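Local coordinates for EvdMO1 (Micromonospora carbonacea, PDB 5T39), which probably transfers a methyl group from S-adenosylmethionine to a sugar-derived substrate during everninomicin biosynthesis, through its Rossmann-like methyltransferase domain, at residues 153-158 with 199-204; 213-218 with 242-247. All coordinates share one frame; numbering follows the deposited sequence.

Contact 1 (153-158 with 199-204); sequences LYHVRE and EEHPEP
His-155 and Glu-199 are joined by a nearly straight hydrogen bond: ND1 of His-155 donates to OE2 of Glu-199 over 2.7 Å, with an N-H...O angle of 167°. The carboxylate receives it on the syn side, close to the imidazole plane. Glutamate suits the place because its chain, bent at chi2 (60°), turns both oxygens to use: OE2 also accepts from the backbone N of Gly-208, while OE1 takes the backbone N of His-201 at 3.1 Å. His-155 belongs to the S-adenosyl-L-homocysteine pocket of the Rossmann-like fold and touches the ligand from the loop after strand 146-150; Glu-199 is its second-shell partner, helping fix the rotation of the imidazole.

Aromatic packing adds to it. His-155 turns the edge at CE1 toward one face of His-201 in an offset edge-to-face pair, centroids 5.0 Å apart. CD2 of His-201 also lies at the edge of the Tyr-154 ring, 3.9 Å from CE2. ND1 of His-201 accepts from the backbone N of Glu-203.

Two waters complete the junction. One donates to both the carbonyl O of Tyr-154 and OE1 of Glu-199; the second lies between the Tyr-154 hydroxyl and NE2 of His-201, 2.9 Å from OH.

Contact 2 (213-218 with 242-247); sequences VRWLDR and AEVCDI
Trp-215 reaches Val-244 with the far end of its indole, bringing together a small antiparallel sheet and the main mixed sheet of the Rossmann-like fold. Strand 212-216 is an outer strand of the first; strand 244-252 lies second from one end of the other. The contact is made by side chains, and the touching parts of the two segments run 60° apart. The indole CG stands anti to the carbonyl carbon (chi1 -69°), which carries the six-membered ring toward strand 244-252. There CH2 and CZ3 meet both methyl groups of Val-244, with CH2 3.9 Å from CG2 and CG1 lying at the ring edge, in its plane. A branched valine suits this place because its two methyls both rest against the CH2-CZ3 bond. The ring of His-178 lies nearly parallel to the tryptophan, bringing strand 172-180 into the same cluster.

Past the N-cap Asp-217, Arg-218 begins helix 218-228. Its chain is extended from CG to NE, crossing Ile-247 at about a right angle, and arginine suits the place because this length brings the guanidinium to Glu-238 on the edge strand 232-239, where NE makes the salt bridge while NH2 comes beside the isoleucine methyl. Ile-247 has CG1 anti to its backbone N and chi2 at 172°, and this straight chain sets CD1 4.1 Å from NH2 of Arg-218.

In the fold
From the N terminus, the chain leaves strand 146-150 of the main sheet and enters the loop of contact 1. After helix 159-169, strand 172-180 and the first two strands of the small antiparallel sheet, it returns at 199-204 and closes that excursion. Contact 2 opens later, on strand 212-216, and closes after helix 218-228 and strand 232-239, so the two follow in series and neither nests nor crosses. Contact 1 ties the pocket loop after strand 146-150 to the loop after strand 192-198, and contact 2 joins the small sheet to the main one. Their segments also touch directly: Val-213 packs on the backbone of Tyr-154 and His-155, and Arg-214 N probably hydrogen-bonds to Val-156 O.

Contact 1 (153-158 with 199-204)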
# COMPACT_ATOMS: atom_id res chain seq x y z
N LEU A 153 3.63 -5.27 -3.32
CA LEU A 153 3.95 -6.69 -3.42
C LEU A 153 5.25 -6.94 -4.16
O LEU A 153 5.91 -7.95 -3.91
CB LEU A 153 2.79 -7.43 -4.09
CG LEU A 153 2.83 -8.95 -3.99
CD1 LEU A 153 2.62 -9.43 -2.58
CD2 LEU A 153 1.82 -9.59 -4.91
N TYR A 154 5.60 -6.05 -5.10
CA TYR A 154 6.82 -6.16 -5.89
C TYR A 154 8.01 -5.49 -5.23
O TYR A 154 9.06 -5.33 -5.87
CB TYR A 154 6.58 -5.64 -7.32
CG TYR A 154 6.00 -4.26 -7.38
CD1 TYR A 154 4.62 -4.07 -7.30
CD2 TYR A 154 6.81 -3.15 -7.52
CE1 TYR A 154 4.08 -2.80 -7.35
CE2 TYR A 154 6.27 -1.88 -7.58
CZ TYR A 154 4.90 -1.71 -7.50
OH TYR A 154 4.36 -0.45 -7.55
N HIS A 155 7.90 -5.15 -3.95
CA HIS A 155 8.99 -4.62 -3.14
C HIS A 155 9.44 -5.58 -2.04
O HIS A 155 10.22 -5.17 -1.16
CB HIS A 155 8.62 -3.28 -2.52
CG HIS A 155 8.42 -2.18 -3.51
ND1 HIS A 155 9.44 -1.71 -4.31
CD2 HIS A 155 7.34 -1.42 -3.81
CE1 HIS A 155 8.99 -0.72 -5.06
NE2 HIS A 155 7.72 -0.53 -4.79
N VAL A 156 8.98 -6.84 -2.06
CA VAL A 156 9.34 -7.80 -1.03
C VAL A 156 9.99 -9.03 -1.65
O VAL A 156 9.85 -9.31 -2.85
CB VAL A 156 8.15 -8.19 -0.12
CG1 VAL A 156 7.54 -6.94 0.53
CG2 VAL A 156 7.10 -8.98 -0.88
N ARG A 157 10.72 -9.76 -0.82
CA ARG A 157 11.42 -10.97 -1.24
C ARG A 157 10.50 -12.16 -1.44
O ARG A 157 10.76 -13.00 -2.32
CB ARG A 157 12.48 -11.37 -0.21
CG ARG A 157 13.65 -10.43 -0.12
CD ARG A 157 14.67 -10.92 0.90
NE ARG A 157 14.17 -10.74 2.26
CZ ARG A 157 13.58 -11.67 3.01
NH1 ARG A 157 13.40 -12.91 2.56
NH2 ARG A 157 13.16 -11.36 4.23
N GLU A 158 9.45 -12.28 -0.63
CA GLU A 158 8.58 -13.46 -0.60
C GLU A 158 7.14 -12.99 -0.69
O GLU A 158 6.41 -12.96 0.31
CB GLU A 158 8.84 -14.31 0.63
CG GLU A 158 10.19 -14.94 0.61
CD GLU A 158 11.02 -14.62 1.78
OE1 GLU A 158 10.65 -13.69 2.55
OE2 GLU A 158 12.08 -15.27 1.91
N GLU A 199 16.62 -4.76 -5.96
CA GLU A 199 15.63 -3.70 -5.81
C GLU A 199 16.19 -2.40 -6.37
O GLU A 199 17.09 -1.79 -5.78
CB GLU A 199 15.25 -3.54 -4.33
CG GLU A 199 14.36 -2.32 -4.00
CD GLU A 199 13.02 -2.30 -4.70
OE1 GLU A 199 12.98 -2.14 -5.93
OE2 GLU A 199 11.99 -2.45 -4.02
N GLU A 200 15.67 -2.00 -7.53
CA GLU A 200 16.13 -0.79 -8.21
C GLU A 200 14.95 0.05 -8.69
O GLU A 200 15.05 0.75 -9.70
CB GLU A 200 17.07 -1.13 -9.36
CG GLU A 200 18.33 -1.85 -8.92
CD GLU A 200 19.15 -2.37 -10.08
OE1 GLU A 200 18.56 -2.97 -11.01
OE2 GLU A 200 20.38 -2.19 -10.07
N HIS A 201 13.83 -0.00 -7.98
CA HIS A 201 12.68 0.79 -8.38
C HIS A 201 13.12 2.24 -8.57
O HIS A 201 13.92 2.76 -7.78
CB HIS A 201 11.59 0.70 -7.31
CG HIS A 201 10.28 1.25 -7.77
ND1 HIS A 201 10.00 2.60 -7.74
CD2 HIS A 201 9.19 0.65 -8.29
CE1 HIS A 201 8.78 2.80 -8.21
NE2 HIS A 201 8.27 1.63 -8.55
N PRO A 202 12.62 2.94 -9.60
CA PRO A 202 13.14 4.28 -9.89
C PRO A 202 12.91 5.32 -8.80
O PRO A 202 13.66 6.31 -8.77
CB PRO A 202 12.46 4.67 -11.21
CG PRO A 202 11.35 3.73 -11.39
CD PRO A 202 11.75 2.45 -10.68
N GLU A 203 11.91 5.16 -7.93
CA GLU A 203 11.68 6.10 -6.84
C GLU A 203 12.38 5.57 -5.60
O GLU A 203 11.91 4.58 -5.02
CB GLU A 203 10.20 6.26 -6.58
CG GLU A 203 9.86 7.07 -5.33
CD GLU A 203 10.68 8.34 -5.23
OE1 GLU A 203 11.44 8.50 -4.25
OE2 GLU A 203 10.59 9.18 -6.15
N PRO A 204 13.50 6.15 -5.17
CA PRO A 204 14.22 5.55 -4.03
C PRO A 204 13.37 5.43 -2.78
O PRO A 204 13.54 4.47 -2.02
CB PRO A 204 15.42 6.49 -3.83
CG PRO A 204 15.59 7.16 -5.14
CD PRO A 204 14.21 7.33 -5.69
O HOH W 1 10.63 -3.17 -7.00
O HOH W 2 5.62 0.98 -9.72

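Contact 2 (213-218 with 242-247)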
# COMPACT_ATOMS: atom_id res chain seq x y z
N VAL A 213 14.18 -8.26 -4.52
CA VAL A 213 12.74 -8.51 -4.57
C VAL A 213 12.51 -9.72 -5.46
O VAL A 213 13.37 -10.12 -6.24
CB VAL A 213 11.95 -7.29 -5.12
CG1 VAL A 213 12.18 -6.08 -4.27
CG2 VAL A 213 12.31 -6.99 -6.57
N ARG A 214 11.30 -10.29 -5.36
CA ARG A 214 10.88 -11.31 -6.30
C ARG A 214 9.53 -10.93 -6.88
O ARG A 214 8.58 -10.69 -6.14
CB ARG A 214 10.79 -12.70 -5.67
CG ARG A 214 12.14 -13.26 -5.31
CD ARG A 214 12.05 -14.66 -4.78
NE ARG A 214 13.34 -15.24 -4.44
CZ ARG A 214 13.97 -15.07 -3.29
NH1 ARG A 214 13.45 -14.30 -2.35
NH2 ARG A 214 15.14 -15.64 -3.08
N TRP A 215 9.46 -10.88 -8.20
CA TRP A 215 8.20 -10.75 -8.91
C TRP A 215 7.69 -12.14 -9.25
O TRP A 215 8.47 -13.07 -9.43
CB TRP A 215 8.37 -9.96 -10.20
CG TRP A 215 8.67 -8.51 -10.08
CD1 TRP A 215 9.42 -7.88 -9.12
CD2 TRP A 215 8.22 -7.49 -10.97
NE1 TRP A 215 9.46 -6.53 -9.37
CE2 TRP A 215 8.74 -6.26 -10.50
CE3 TRP A 215 7.44 -7.49 -12.12
CZ2 TRP A 215 8.48 -5.06 -11.15
CZ3 TRP A 215 7.20 -6.31 -12.76
CH2 TRP A 215 7.72 -5.10 -12.28
N LEU A 216 6.37 -12.28 -9.36
CA LEU A 216 5.72 -13.53 -9.72
C LEU A 216 5.27 -13.48 -11.18
O LEU A 216 4.94 -12.42 -11.70
CB LEU A 216 4.50 -13.75 -8.83
CG LEU A 216 4.86 -13.98 -7.36
CD1 LEU A 216 3.66 -13.82 -6.46
CD2 LEU A 216 5.44 -15.36 -7.14
N ASP A 217 5.23 -14.65 -11.83
CA ASP A 217 4.45 -14.73 -13.06
C ASP A 217 2.96 -14.80 -12.71
O ASP A 217 2.58 -14.88 -11.55
CB ASP A 217 4.94 -15.85 -14.00
CG ASP A 217 4.70 -17.26 -13.47
OD1 ASP A 217 4.15 -17.43 -12.37
OD2 ASP A 217 5.09 -18.21 -14.20
N ARG A 218 2.11 -14.73 -13.73
CA ARG A 218 0.68 -14.61 -13.44
C ARG A 218 0.16 -15.85 -12.74
O ARG A 218 -0.60 -15.75 -11.77
CB ARG A 218 -0.13 -14.36 -14.72
CG ARG A 218 -1.51 -13.81 -14.41
CD ARG A 218 -2.35 -13.66 -15.66
NE ARG A 218 -3.60 -12.93 -15.43
CZ ARG A 218 -4.73 -13.46 -14.95
NH1 ARG A 218 -4.80 -14.75 -14.65
NH2 ARG A 218 -5.80 -12.69 -14.80
N ALA A 242 4.69 -8.77 -22.42
CA ALA A 242 5.65 -9.84 -22.22
C ALA A 242 6.55 -9.58 -21.03
O ALA A 242 7.18 -10.52 -20.53
CB ALA A 242 6.50 -10.03 -23.47
N GLU A 243 6.64 -8.33 -20.57
CA GLU A 243 7.51 -7.96 -19.46
C GLU A 243 6.67 -7.48 -18.29
O GLU A 243 5.99 -8.29 -17.64
CB GLU A 243 8.54 -6.91 -19.93
CG GLU A 243 9.39 -7.37 -21.14
CD GLU A 243 10.34 -6.30 -21.69
OE1 GLU A 243 10.77 -5.42 -20.91
OE2 GLU A 243 10.67 -6.35 -22.89
N VAL A 244 6.67 -6.19 -18.01
CA VAL A 244 5.94 -5.69 -16.84
C VAL A 244 4.44 -5.70 -17.14
O VAL A 244 3.98 -5.10 -18.12
CB VAL A 244 6.42 -4.30 -16.44
CG1 VAL A 244 5.58 -3.76 -15.28
CG2 VAL A 244 7.90 -4.33 -16.07
N CYS A 245 3.67 -6.38 -16.28
CA CYS A 245 2.22 -6.39 -16.32
C CYS A 245 1.69 -5.68 -15.08
O CYS A 245 2.37 -5.60 -14.06
CB CYS A 245 1.70 -7.83 -16.34
SG CYS A 245 2.21 -8.78 -17.78
N ASP A 246 0.45 -5.20 -15.18
CA ASP A 246 -0.23 -4.51 -14.08
C ASP A 246 -1.54 -5.22 -13.79
O ASP A 246 -2.25 -5.61 -14.72
CB ASP A 246 -0.60 -3.07 -14.47
CG ASP A 246 0.56 -2.26 -15.01
OD1 ASP A 246 1.74 -2.62 -14.81
OD2 ASP A 246 0.27 -1.23 -15.64
N ILE A 247 -1.90 -5.35 -12.52
CA ILE A 247 -3.18 -5.96 -12.18
C ILE A 247 -3.70 -5.35 -10.88
O ILE A 247 -2.94 -5.00 -9.97
CB ILE A 247 -3.08 -7.50 -12.13
CG1 ILE A 247 -4.46 -8.16 -12.25
CG2 ILE A 247 -2.35 -7.97 -10.87
CD1 ILE A 247 -4.39 -9.67 -12.42